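Local coordinates for PA14 domain-containing protein (Clostridium clariflavum, PDB 6QDI) that probably senses plant cell-wall polysaccharides outside the cell through tandem calcium-binding PA14 domains, as part of a membrane-bound RsgI-type anti-sigma factor that regulates cellulosome genes, at residues V71-W74 with I80-K83; I96-E99 with L103-I106; V185-K190 with Q196-R201; R274-W277 with E283-V286. All blocks are in the same frame, centred on the assembly; numbering follows the deposited sequence. Where two conformers were deposited one is given.

Interaction 1 (V71-W74 with I80-K83); sequences VRLW and IIDK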
loop_
_atom_site.group_PDB
_atom_site.type_symbol
_atom_site.label_atom_id
_atom_site.label_comp_id
_atom_site.label_asym_id
_atom_site.label_seq_id
_atom_site.Cartn_x
_atom_site.Cartn_y
_atom_site.Cartn_z
ATOM N N VAL A 71 9.715 -9.588 4.278
ATOM C CA VAL A 71 9.007 -9.876 5.523
ATOM C C VAL A 71 9.707 -9.246 6.702
ATOM O O VAL A 71 10.956 -9.219 6.760
ATOM C CB VAL A 71 8.860 -11.399 5.757
ATOM C CG1 VAL A 71 8.543 -11.778 7.213
ATOM C CG2 VAL A 71 7.875 -11.999 4.772
ATOM N N ARG A 72 8.911 -8.801 7.674
ATOM C CA ARG A 72 9.365 -8.530 9.035
ATOM C C ARG A 72 8.437 -9.286 9.966
ATOM O O ARG A 72 7.230 -9.211 9.837
ATOM C CB ARG A 72 9.351 -7.029 9.375
ATOM C CG ARG A 72 10.446 -6.236 8.655
ATOM C CD ARG A 72 10.731 -4.890 9.242
ATOM N NE ARG A 72 11.873 -4.201 8.599
ATOM C CZ ARG A 72 11.785 -3.145 7.780
ATOM N NH1 ARG A 72 10.565 -2.660 7.401
ATOM N NH2 ARG A 72 12.915 -2.591 7.301
ATOM N N LEU A 73 9.028 -9.976 10.963
ATOM C CA LEU A 73 8.271 -10.730 11.969
ATOM C C LEU A 73 8.652 -10.303 13.365
ATOM O O LEU A 73 9.823 -10.395 13.708
ATOM C CB LEU A 73 8.493 -12.216 11.845
ATOM C CG LEU A 73 7.808 -13.108 12.914
ATOM C CD1 LEU A 73 6.308 -13.092 12.780
ATOM C CD2 LEU A 73 8.324 -14.530 12.823
ATOM N N TRP A 74 7.658 -9.861 14.124
ATOM C CA TRP A 74 7.814 -9.550 15.539
ATOM C C TRP A 74 7.028 -10.579 16.338
ATOM O O TRP A 74 5.839 -10.808 16.087
ATOM C CB TRP A 74 7.269 -8.154 15.912
ATOM C CG TRP A 74 7.898 -6.928 15.362
ATOM C CD1 TRP A 74 8.709 -6.064 16.038
ATOM C CD2 TRP A 74 7.722 -6.343 14.067
ATOM N NE1 TRP A 74 9.039 -5.005 15.265
ATOM C CE2 TRP A 74 8.485 -5.157 14.037
ATOM C CE3 TRP A 74 7.023 -6.724 12.915
ATOM C CZ2 TRP A 74 8.507 -4.316 12.931
ATOM C CZ3 TRP A 74 7.063 -5.886 11.796
ATOM C CH2 TRP A 74 7.785 -4.694 11.825
ATOM N N ILE A 80 12.304 -10.482 15.191
ATOM C CA ILE A 80 13.174 -11.660 15.133
ATOM C C ILE A 80 13.526 -12.069 13.712
ATOM O O ILE A 80 14.472 -12.797 13.542
ATOM C CB ILE A 80 12.608 -12.857 15.913
ATOM C CG1 ILE A 80 11.284 -13.371 15.350
ATOM C CG2 ILE A 80 12.523 -12.523 17.392
ATOM C CD1 ILE A 80 10.881 -14.722 15.902
ATOM N N ILE A 81 12.773 -11.621 12.698
ATOM C CA ILE A 81 13.148 -11.794 11.308
ATOM C C ILE A 81 12.981 -10.432 10.632
ATOM O O ILE A 81 11.868 -9.918 10.568
ATOM C CB ILE A 81 12.315 -12.880 10.573
ATOM C CG1 ILE A 81 12.524 -14.246 11.216
ATOM C CG2 ILE A 81 12.694 -12.919 9.100
ATOM C CD1 ILE A 81 11.637 -15.352 10.675
ATOM N N ASP A 82 14.090 -9.867 10.194
ATOM C CA ASP A 82 14.088 -8.522 9.593
ATOM C C ASP A 82 14.643 -8.638 8.188
ATOM O O ASP A 82 15.854 -8.547 7.972
ATOM C CB ASP A 82 14.930 -7.577 10.446
ATOM C CG ASP A 82 14.875 -6.133 9.968
ATOM O OD1 ASP A 82 14.130 -5.851 8.988
ATOM O OD2 ASP A 82 15.559 -5.272 10.564
ATOM N N LYS A 83 13.747 -8.895 7.236
ATOM C CA LYS A 83 14.133 -9.264 5.867
ATOM C C LYS A 83 13.260 -8.538 4.851
ATOM O O LYS A 83 12.623 -9.139 3.990
ATOM C CB LYS A 83 14.105 -10.790 5.686
ATOM C CG LYS A 83 15.144 -11.529 6.544
ATOM C CD LYS A 83 16.566 -11.310 6.041
ATOM C CE LYS A 83 17.517 -11.903 7.037
ATOM N NZ LYS A 83 18.909 -11.699 6.684
#
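Val71 and Lys83 open an antiparallel pairing in which 71-74 runs beside 80-83, the strand axes 4.8 Å apart. They exchange two backbone bonds, Val71 N to Lys83 O and Lys83 N to Val71 O, as a hydrogen-bonded pair. One step on, Arg72 and Asp82 form a non-hydrogen-bonded pair, and the CA-H of Arg72 points at Ile81 O. Leu73 N then donates to Ile81 O at 2.9 Å. The carbonyl of Leu73 serves two successive amides: Ile80 N lies 2.9 Å from Leu73 O, whereas the bond from Ile81 N to Leu73 O is weak at 3.4 Å.

The charged contact is a salt bridge along one face of the sheet. Arg72 and Asp82 lie side by side and point the same way; the extended arginine chain carries Arg72 NE to 2.8 Å from Asp82 OD1. The oxygen sits near the guanidinium plane, at its edge, but NE meets the carboxylate from above, the two planes being 54° apart. With CG of Asp82 swung opposite the backbone N (chi1 -175°), the carboxylate lies beside the arginine chain.

Apolar packing occupies the other face. Leu73 CD2 touches CD1 of both Ile80 and Ile81, each at 4.0 Å; Ile80 runs alongside the leucine, while Ile81 crosses it at a slant. Phe63 packs on Leu73 and Ile80, and Ile65 on Val71, so this face is turned to strand 59-68 of the opposing sheet.

Two residues, Ile80 and Ile81, opposite the single Leu73 make a classic beta bulge, set in a beta hairpin of the PA14 beta-sandwich.

Interaction 2 (I96-E99 with L103-I106); sequences IYLE and LYDI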
loop_
_atom_site.group_PDB
_atom_site.type_symbol
_atom_site.label_atom_id
_atom_site.label_comp_id
_atom_site.label_asym_id
_atom_site.label_seq_id
_atom_site.Cartn_x
_atom_site.Cartn_y
_atom_site.Cartn_z
ATOM N N ILE A 96 13.153 -17.467 19.675
ATOM C CA ILE A 96 12.723 -16.746 20.884
ATOM C C ILE A 96 12.174 -17.741 21.912
ATOM O O ILE A 96 11.462 -18.693 21.543
ATOM C CB ILE A 96 11.667 -15.660 20.554
ATOM C CG1 ILE A 96 11.316 -14.826 21.797
ATOM C CG2 ILE A 96 10.444 -16.241 19.878
ATOM C CD1 ILE A 96 10.609 -13.545 21.430
ATOM N N TYR A 97 12.536 -17.555 23.178
ATOM C CA TYR A 97 12.011 -18.352 24.265
ATOM C C TYR A 97 10.605 -17.892 24.631
ATOM O O TYR A 97 10.391 -16.706 24.834
ATOM C CB TYR A 97 12.918 -18.227 25.480
ATOM C CG TYR A 97 12.477 -19.156 26.548
ATOM C CD1 TYR A 97 12.837 -20.484 26.500
ATOM C CD2 TYR A 97 11.633 -18.733 27.539
ATOM C CE1 TYR A 97 12.411 -21.359 27.447
ATOM C CE2 TYR A 97 11.194 -19.611 28.497
ATOM C CZ TYR A 97 11.582 -20.931 28.419
ATOM O OH TYR A 97 11.204 -21.865 29.360
ATOM N N LEU A 98 9.654 -18.822 24.717
ATOM C CA LEU A 98 8.275 -18.523 25.067
ATOM C C LEU A 98 7.825 -19.476 26.170
ATOM O O LEU A 98 8.383 -20.570 26.308
ATOM C CB LEU A 98 7.357 -18.610 23.860
ATOM C CG LEU A 98 7.749 -17.778 22.628
ATOM C CD1 LEU A 98 6.857 -18.137 21.463
ATOM C CD2 LEU A 98 7.618 -16.307 22.919
ATOM N N GLU A 99 6.825 -19.039 26.925
ATOM C CA GLU A 99 6.241 -19.806 28.005
ATOM C C GLU A 99 4.923 -20.451 27.592
ATOM O O GLU A 99 4.042 -19.829 26.978
ATOM C CB GLU A 99 5.963 -18.886 29.201
ATOM C CG GLU A 99 7.202 -18.273 29.826
ATOM C CD GLU A 99 6.907 -17.504 31.121
ATOM O OE1 GLU A 99 6.796 -18.097 32.125
ATOM O OE2 GLU A 99 6.842 -16.250 30.962
ATOM N N LEU A 103 -0.137 -15.786 26.073
ATOM C CA LEU A 103 -0.442 -15.086 24.831
ATOM C C LEU A 103 0.614 -14.034 24.559
ATOM O O LEU A 103 0.894 -13.185 25.423
ATOM C CB LEU A 103 -1.783 -14.370 24.913
ATOM C CG LEU A 103 -2.993 -15.270 24.930
ATOM C CD1 LEU A 103 -4.230 -14.500 25.386
ATOM C CD2 LEU A 103 -3.204 -15.868 23.556
ATOM N N TYR A 104 1.148 -14.044 23.356
ATOM C CA TYR A 104 2.145 -13.091 22.933
ATOM C C TYR A 104 1.677 -12.325 21.717
ATOM O O TYR A 104 1.009 -12.862 20.853
ATOM C CB TYR A 104 3.428 -13.792 22.573
ATOM C CG TYR A 104 4.091 -14.478 23.746
ATOM C CD1 TYR A 104 4.963 -13.769 24.582
ATOM C CD2 TYR A 104 3.901 -15.821 24.013
ATOM C CE1 TYR A 104 5.594 -14.360 25.660
ATOM C CE2 TYR A 104 4.544 -16.435 25.081
ATOM C CZ TYR A 104 5.395 -15.702 25.900
ATOM O OH TYR A 104 6.024 -16.317 26.971
ATOM N N ASP A 105 2.062 -11.059 21.628
ATOM C CA ASP A 105 1.827 -10.315 20.420
ATOM C C ASP A 105 2.567 -10.958 19.243
ATOM O O ASP A 105 3.683 -11.464 19.399
ATOM C CB ASP A 105 2.312 -8.896 20.591
ATOM C CG ASP A 105 1.455 -8.121 21.574
ATOM O OD1 ASP A 105 0.215 -8.231 21.476
ATOM O OD2 ASP A 105 2.009 -7.403 22.375
ATOM N N ILE A 106 1.943 -10.881 18.079
ATOM C CA ILE A 106 2.571 -11.277 16.832
ATOM C C ILE A 106 2.184 -10.201 15.814
ATOM O O ILE A 106 1.022 -9.806 15.709
ATOM C CB ILE A 106 2.196 -12.714 16.358
ATOM C CG1 ILE A 106 2.823 -13.012 14.998
ATOM C CG2 ILE A 106 0.697 -12.932 16.353
ATOM C CD1 ILE A 106 2.785 -14.488 14.660
HETATM O O HOH W 1 7.606 -14.903 28.429
#
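Tyr104 reaches across to Leu98 and Glu99 with its side chain alone, ring and hydroxyl, the backbones being well separated: the CA atoms of Leu98 and Tyr104 are 8.5 Å apart. Its CG lies anti to the carbonyl carbon (chi1 -65°), and the ring extends from the start of strand 104-113 to the end of strand 93-98. Leu98 slides past in the opposite direction, and Leu98 CD2 sits over the centre of one face of the Tyr104 ring, 3.7 Å from its centroid and 7° off the normal, a CH-pi contact. Leu98 CB adds an apolar touch on Tyr104 CE2 at 3.8 Å.

At the far end of the ring, Tyr104 OH accepts a bond from Glu99 N at 2.8 Å, with an N-H...O angle of 160°. A water lying in the ring plane is 2.6 Å from Tyr104 OH and donates to Glu99 OE2 at 3.0 Å. Pro55 packs on both Leu98 and Tyr104. Beyond it, Asp105 forms a salt bridge with Lys52.

The amide bond at the hydroxyl and the leucine methyl over the face together fix where the ring lies. The backbone amide just past the end of strand 93-98 thereby gains a partner, and the water extends the hydroxyl's bonding to the glutamate carboxylate.

Interaction 3 (V185-K190 with Q196-R201); sequences VGSPSK and QKFSVR. With CA (calcium ion), chain F.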
loop_
_atom_site.group_PDB
_atom_site.type_symbol
_atom_site.label_atom_id
_atom_site.label_comp_id
_atom_site.label_asym_id
_atom_site.label_seq_id
_atom_site.Cartn_x
_atom_site.Cartn_y
_atom_site.Cartn_z
ATOM N N VAL A 185 8.736 -1.578 -8.482
ATOM C CA VAL A 185 9.127 -1.654 -9.879
ATOM C C VAL A 185 7.994 -2.209 -10.756
ATOM O O VAL A 185 8.196 -2.437 -11.961
ATOM C CB VAL A 185 10.463 -2.401 -10.085
ATOM C CG1 VAL A 185 11.577 -1.613 -9.442
ATOM C CG2 VAL A 185 10.381 -3.827 -9.591
ATOM N N GLY A 186 6.799 -2.363 -10.195
ATOM C CA GLY A 186 5.628 -2.769 -10.970
ATOM C C GLY A 186 5.007 -1.613 -11.777
ATOM O O GLY A 186 5.393 -0.466 -11.644
ATOM N N SER A 187 4.042 -2.005 -12.593
ATOM C CA SER A 187 3.288 -1.053 -13.393
ATOM C C SER A 187 1.895 -0.873 -12.831
ATOM O O SER A 187 1.460 -1.609 -11.944
ATOM C CB SER A 187 3.231 -1.532 -14.841
ATOM O OG SER A 187 4.542 -1.564 -15.345
ATOM N N PRO A 188 1.115 0.102 -13.361
ATOM C CA PRO A 188 -0.188 0.355 -12.731
ATOM C C PRO A 188 -1.255 -0.678 -13.030
ATOM O O PRO A 188 -2.282 -0.681 -12.351
ATOM C CB PRO A 188 -0.562 1.765 -13.286
ATOM C CG PRO A 188 0.763 2.391 -13.571
ATOM C CD PRO A 188 1.546 1.249 -14.181
ATOM N N SER A 189 -1.009 -1.511 -14.036
ATOM C CA SER A 189 -1.919 -2.568 -14.439
ATOM C C SER A 189 -1.080 -3.571 -15.182
ATOM O O SER A 189 -0.040 -3.209 -15.755
ATOM C CB SER A 189 -3.015 -2.031 -15.369
ATOM O OG SER A 189 -3.779 -3.093 -15.851
ATOM N N LYS A 190 -1.534 -4.815 -15.250
ATOM C CA LYS A 190 -0.894 -5.789 -16.135
ATOM C C LYS A 190 -1.023 -5.405 -17.593
ATOM O O LYS A 190 -0.308 -5.973 -18.410
ATOM C CB LYS A 190 -1.419 -7.213 -15.908
ATOM C CG LYS A 190 -0.956 -7.815 -14.596
ATOM C CD LYS A 190 -1.624 -9.142 -14.353
ATOM C CE LYS A 190 -1.266 -9.735 -13.008
ATOM N NZ LYS A 190 -0.130 -10.649 -13.092
ATOM N N GLN A 196 9.313 -0.322 -15.990
ATOM C CA GLN A 196 9.621 0.869 -15.195
ATOM C C GLN A 196 9.655 2.153 -15.987
ATOM O O GLN A 196 10.172 3.127 -15.537
ATOM C CB GLN A 196 10.902 0.725 -14.330
ATOM C CG GLN A 196 10.876 -0.484 -13.389
ATOM C CD GLN A 196 11.199 -1.783 -14.110
ATOM O OE1 GLN A 196 12.195 -1.874 -14.830
ATOM N NE2 GLN A 196 10.423 -2.792 -13.862
ATOM N N LYS A 197 9.037 2.162 -17.168
ATOM C CA LYS A 197 9.008 3.322 -18.026
ATOM C C LYS A 197 7.571 3.459 -18.496
ATOM O O LYS A 197 7.141 2.801 -19.481
ATOM C CB LYS A 197 9.947 3.135 -19.204
ATOM C CG LYS A 197 11.397 3.106 -18.799
ATOM C CD LYS A 197 12.298 2.868 -20.001
ATOM C CE LYS A 197 12.211 1.426 -20.457
ATOM N N PHE A 198 6.778 4.280 -17.795
ATOM C CA PHE A 198 5.349 4.354 -18.066
ATOM C C PHE A 198 4.868 5.681 -17.504
ATOM O O PHE A 198 5.600 6.367 -16.798
ATOM C CB PHE A 198 4.601 3.150 -17.486
ATOM C CG PHE A 198 4.725 3.000 -15.993
ATOM C CD1 PHE A 198 3.949 3.749 -15.120
ATOM C CD2 PHE A 198 5.629 2.093 -15.437
ATOM C CE1 PHE A 198 4.111 3.614 -13.730
ATOM C CE2 PHE A 198 5.742 1.962 -14.062
ATOM C CZ PHE A 198 4.990 2.702 -13.210
ATOM N N SER A 199 3.617 6.038 -17.833
ATOM C CA SER A 199 3.094 7.315 -17.372
ATOM C C SER A 199 1.590 7.248 -17.215
ATOM O O SER A 199 0.939 6.303 -17.681
ATOM C CB SER A 199 3.537 8.446 -18.295
ATOM O OG SER A 199 3.162 8.215 -19.640
ATOM N N VAL A 200 1.047 8.238 -16.514
ATOM C CA VAL A 200 -0.354 8.287 -16.151
ATOM C C VAL A 200 -0.833 9.727 -16.246
ATOM O O VAL A 200 -0.138 10.646 -15.855
ATOM C CB VAL A 200 -0.585 7.782 -14.723
ATOM C CG1 VAL A 200 -2.064 7.797 -14.381
ATOM C CG2 VAL A 200 -0.029 6.378 -14.516
ATOM N N ARG A 201 -2.068 9.880 -16.748
ATOM C CA ARG A 201 -2.790 11.139 -16.616
ATOM C C ARG A 201 -4.044 10.903 -15.806
ATOM O O ARG A 201 -4.883 10.075 -16.148
ATOM C CB ARG A 201 -3.170 11.701 -17.987
ATOM C CG ARG A 201 -4.079 12.927 -17.946
ATOM C CD ARG A 201 -4.101 13.673 -19.265
ATOM N NE ARG A 201 -4.560 12.825 -20.360
ATOM C CZ ARG A 201 -4.052 12.826 -21.578
ATOM N NH1 ARG A 201 -3.029 13.595 -21.913
ATOM N NH2 ARG A 201 -4.549 11.991 -22.481
HETATM CA CA CA F . 7.061 1.052 -20.997
HETATM O O HOH W 2 7.164 -1.363 -14.425
HETATM O O HOH W 3 6.429 -0.159 -22.978
HETATM O O HOH W 4 8.606 2.256 -22.297
HETATM O O HOH W 5 5.263 0.057 -19.840
#
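Gln196 NE2 donates to Val185 O at 2.9 Å, an almost straight bond (174°) that lies in the carbonyl plane on a lone pair and in the plane of the amide. The glutamine chain bends at chi2 (79°), folding its amide back beside Val185 CB. Next to this bond, one water donates to Val185 O and Ser187 OG and accepts from Gln196 N, so Val185 O receives two donors.

Deeper in, Pro188 and Phe198 approach from opposite directions. Pro188 CD stands over one face of the Phe198 ring, offset toward its rim, 3.7 Å from the centroid in a CH-pi contact. Gly186 O and Ser187 OG come near the same ring obliquely, and Pro188 CG reaches Val200 CG2 at 4.2 Å. Tyr264 and Ile192 also pack on Phe198, and Ser187 OG is further tied to Asn193 O.

Between Gln196 and Phe198 lies Lys197, whose backbone oxygen binds a calcium ion at 2.3 Å. Three waters, Asp163 O and Asp195 OD1 are among the other ligands.

The metal therefore uses main-chain oxygen from Lys197, not its side chain. Both neighbours of that residue are held to 185-188, Gln196 by hydrogen bonding and Phe198 by CH-pi packing, so the calcium-binding carbonyl sits between two fixed points.

Interaction 4 (R274-W277 with E283-V286); sequences RLEW and ERSV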
loop_
_atom_site.group_PDB
_atom_site.type_symbol
_atom_site.label_atom_id
_atom_site.label_comp_id
_atom_site.label_asym_id
_atom_site.label_seq_id
_atom_site.Cartn_x
_atom_site.Cartn_y
_atom_site.Cartn_z
ATOM N N ARG A 274 1.793 10.337 -4.876
ATOM C CA ARG A 274 0.710 10.618 -3.961
ATOM C C ARG A 274 0.274 12.070 -4.145
ATOM O O ARG A 274 1.098 12.984 -4.276
ATOM C CB ARG A 274 1.153 10.421 -2.532
ATOM C CG ARG A 274 1.864 9.131 -2.254
ATOM N NE ARG A 274 3.035 7.089 -2.075
ATOM C CZ ARG A 274 2.973 6.212 -1.091
ATOM N NH1 ARG A 274 1.814 5.682 -0.675
ATOM N NH2 ARG A 274 4.104 5.679 -0.582
ATOM N N LEU A 275 -1.052 12.252 -4.121
ATOM C CA LEU A 275 -1.677 13.592 -4.094
ATOM C C LEU A 275 -2.273 13.792 -2.699
ATOM O O LEU A 275 -3.212 13.095 -2.307
ATOM C CB LEU A 275 -2.745 13.741 -5.178
ATOM C CG LEU A 275 -3.460 15.082 -5.186
ATOM C CD1 LEU A 275 -2.538 16.235 -5.536
ATOM C CD2 LEU A 275 -4.651 15.062 -6.125
ATOM N N GLU A 276 -1.705 14.766 -1.982
ATOM C CA GLU A 276 -2.136 15.097 -0.630
ATOM C C GLU A 276 -2.564 16.548 -0.547
ATOM O O GLU A 276 -2.259 17.365 -1.443
ATOM C CB GLU A 276 -0.981 14.862 0.346
ATOM C CG GLU A 276 -0.533 13.407 0.498
ATOM C CD GLU A 276 0.638 13.299 1.462
ATOM O OE1 GLU A 276 1.671 13.925 1.176
ATOM O OE2 GLU A 276 0.478 12.713 2.553
ATOM N N TRP A 277 -3.239 16.870 0.550
ATOM C CA TRP A 277 -3.550 18.245 0.872
ATOM C C TRP A 277 -3.474 18.488 2.339
ATOM O O TRP A 277 -3.526 17.582 3.144
ATOM C CB TRP A 277 -4.910 18.694 0.335
ATOM C CG TRP A 277 -6.126 17.967 0.778
ATOM C CD1 TRP A 277 -6.245 16.946 1.660
ATOM C CD2 TRP A 277 -7.461 18.225 0.301
ATOM N NE1 TRP A 277 -7.553 16.556 1.758
ATOM C CE2 TRP A 277 -8.309 17.337 0.931
ATOM C CE3 TRP A 277 -7.997 19.125 -0.632
ATOM C CZ2 TRP A 277 -9.678 17.285 0.640
ATOM C CZ3 TRP A 277 -9.353 19.093 -0.906
ATOM C CH2 TRP A 277 -10.154 18.181 -0.278
ATOM N N GLU A 283 -5.180 17.785 8.402
ATOM C CA GLU A 283 -3.731 17.604 8.466
ATOM C C GLU A 283 -3.261 17.018 7.118
ATOM O O GLU A 283 -4.034 16.389 6.425
ATOM C CB GLU A 283 -3.370 16.617 9.601
ATOM C CG GLU A 283 -3.989 16.838 10.971
ATOM C CD GLU A 283 -3.492 18.079 11.620
ATOM O OE1 GLU A 283 -2.313 18.426 11.429
ATOM O OE2 GLU A 283 -4.289 18.704 12.340
ATOM N N ARG A 284 -1.996 17.232 6.756
ATOM C CA ARG A 284 -1.479 16.726 5.501
ATOM C C ARG A 284 -1.814 15.252 5.340
ATOM O O ARG A 284 -1.454 14.420 6.169
ATOM C CB ARG A 284 0.024 16.943 5.402
ATOM C CG ARG A 284 0.592 16.462 4.089
ATOM C CD ARG A 284 2.047 16.820 3.931
ATOM N NE ARG A 284 2.621 16.063 2.820
ATOM C CZ ARG A 284 3.898 16.158 2.447
ATOM N NH1 ARG A 284 4.728 17.003 3.069
ATOM N NH2 ARG A 284 4.331 15.429 1.431
ATOM N N SER A 285 -2.498 14.932 4.233
ATOM C CA SER A 285 -3.110 13.615 4.071
ATOM C C SER A 285 -3.557 13.444 2.633
ATOM O O SER A 285 -3.746 14.418 1.917
ATOM C CB SER A 285 -4.319 13.459 5.020
ATOM O OG SER A 285 -5.232 14.534 4.886
ATOM N N VAL A 286 -3.714 12.194 2.208
ATOM C CA VAL A 286 -4.131 11.880 0.843
ATOM C C VAL A 286 -5.477 12.523 0.600
ATOM O O VAL A 286 -6.412 12.408 1.424
ATOM C CB VAL A 286 -4.185 10.337 0.721
ATOM C CG1 VAL A 286 -4.900 9.889 -0.530
ATOM C CG2 VAL A 286 -2.784 9.739 0.805
HETATM O O HOH W 6 -7.368 14.135 3.369
#
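Arg284 grips Glu276 side-on with two nitrogens, both directed at one oxygen. Arg284 NE lies 2.9 Å and Arg284 NH2 3.1 Å from Glu276 OE1, which sits at the guanidinium edge and close to its plane. The planes of the two groups are 66° apart: NH2 meets OE1 nearly along the C-O axis, NE from above the carboxylate. Arg284 leaves the backbone with CG opposite N (chi1 -178°) and runs extended to NE, which brings the guanidinium edge to the glutamate. Tyr217 adds a cation-pi contact to the arginine.

The backbones join through the hydrogen-bonded pair Trp277 and Ser285: Trp277 N donates to Ser285 O at 2.9 Å, and Ser285 N to Trp277 O at 3.0 Å. Glu276 and Val286 follow as a non-hydrogen-bonded pair, their CA atoms 4.1 Å apart and their side chains diverging. Two CA-H...O contacts run from Arg284 CA to Trp277 O and from Val286 CA to Leu275 O.

Ser285 OG donates to Glu283 O at 2.7 Å within its own segment. It also receives a bond from a water that donates to Val286 O and accepts from Trp277 NE1; the water lies in the indole plane, at the ring's edge.

In the packing, Glu276 CB lies 3.2 Å from Ser285 O, and Tyr214, Phe216 and Pro288 also pack on the indole.

The chain turns a corner at Arg284, and the short strand 285-286 adds antiparallel to strand 271-279 at one sheet of the second PA14 beta-sandwich.

In the fold
Interactions 1 and 2 belong to the first PA14 domain, interactions 3 and 4 to the second. The first two have centres 15 Å apart and touch: Leu73 CD1 meets Ile106 CG1 at 4.1 Å, on neighbouring strands of one sheet, and Ile80 CD1 meets Ile96 CG2 at 4.3 Å between the two sheets. Interactions 3 and 4 do not touch, their nearest atoms being about 10 Å apart. Interaction 3 holds a calcium ligand, and the side chain of Gln196 is about 6 Å from a second calcium ion; in interaction 1, the side chain of Val71 is about 11 Å from one. Gly186 approaches Thr114, a calcium ligand of the first domain, whereas interaction 2 lies away from the metal sites.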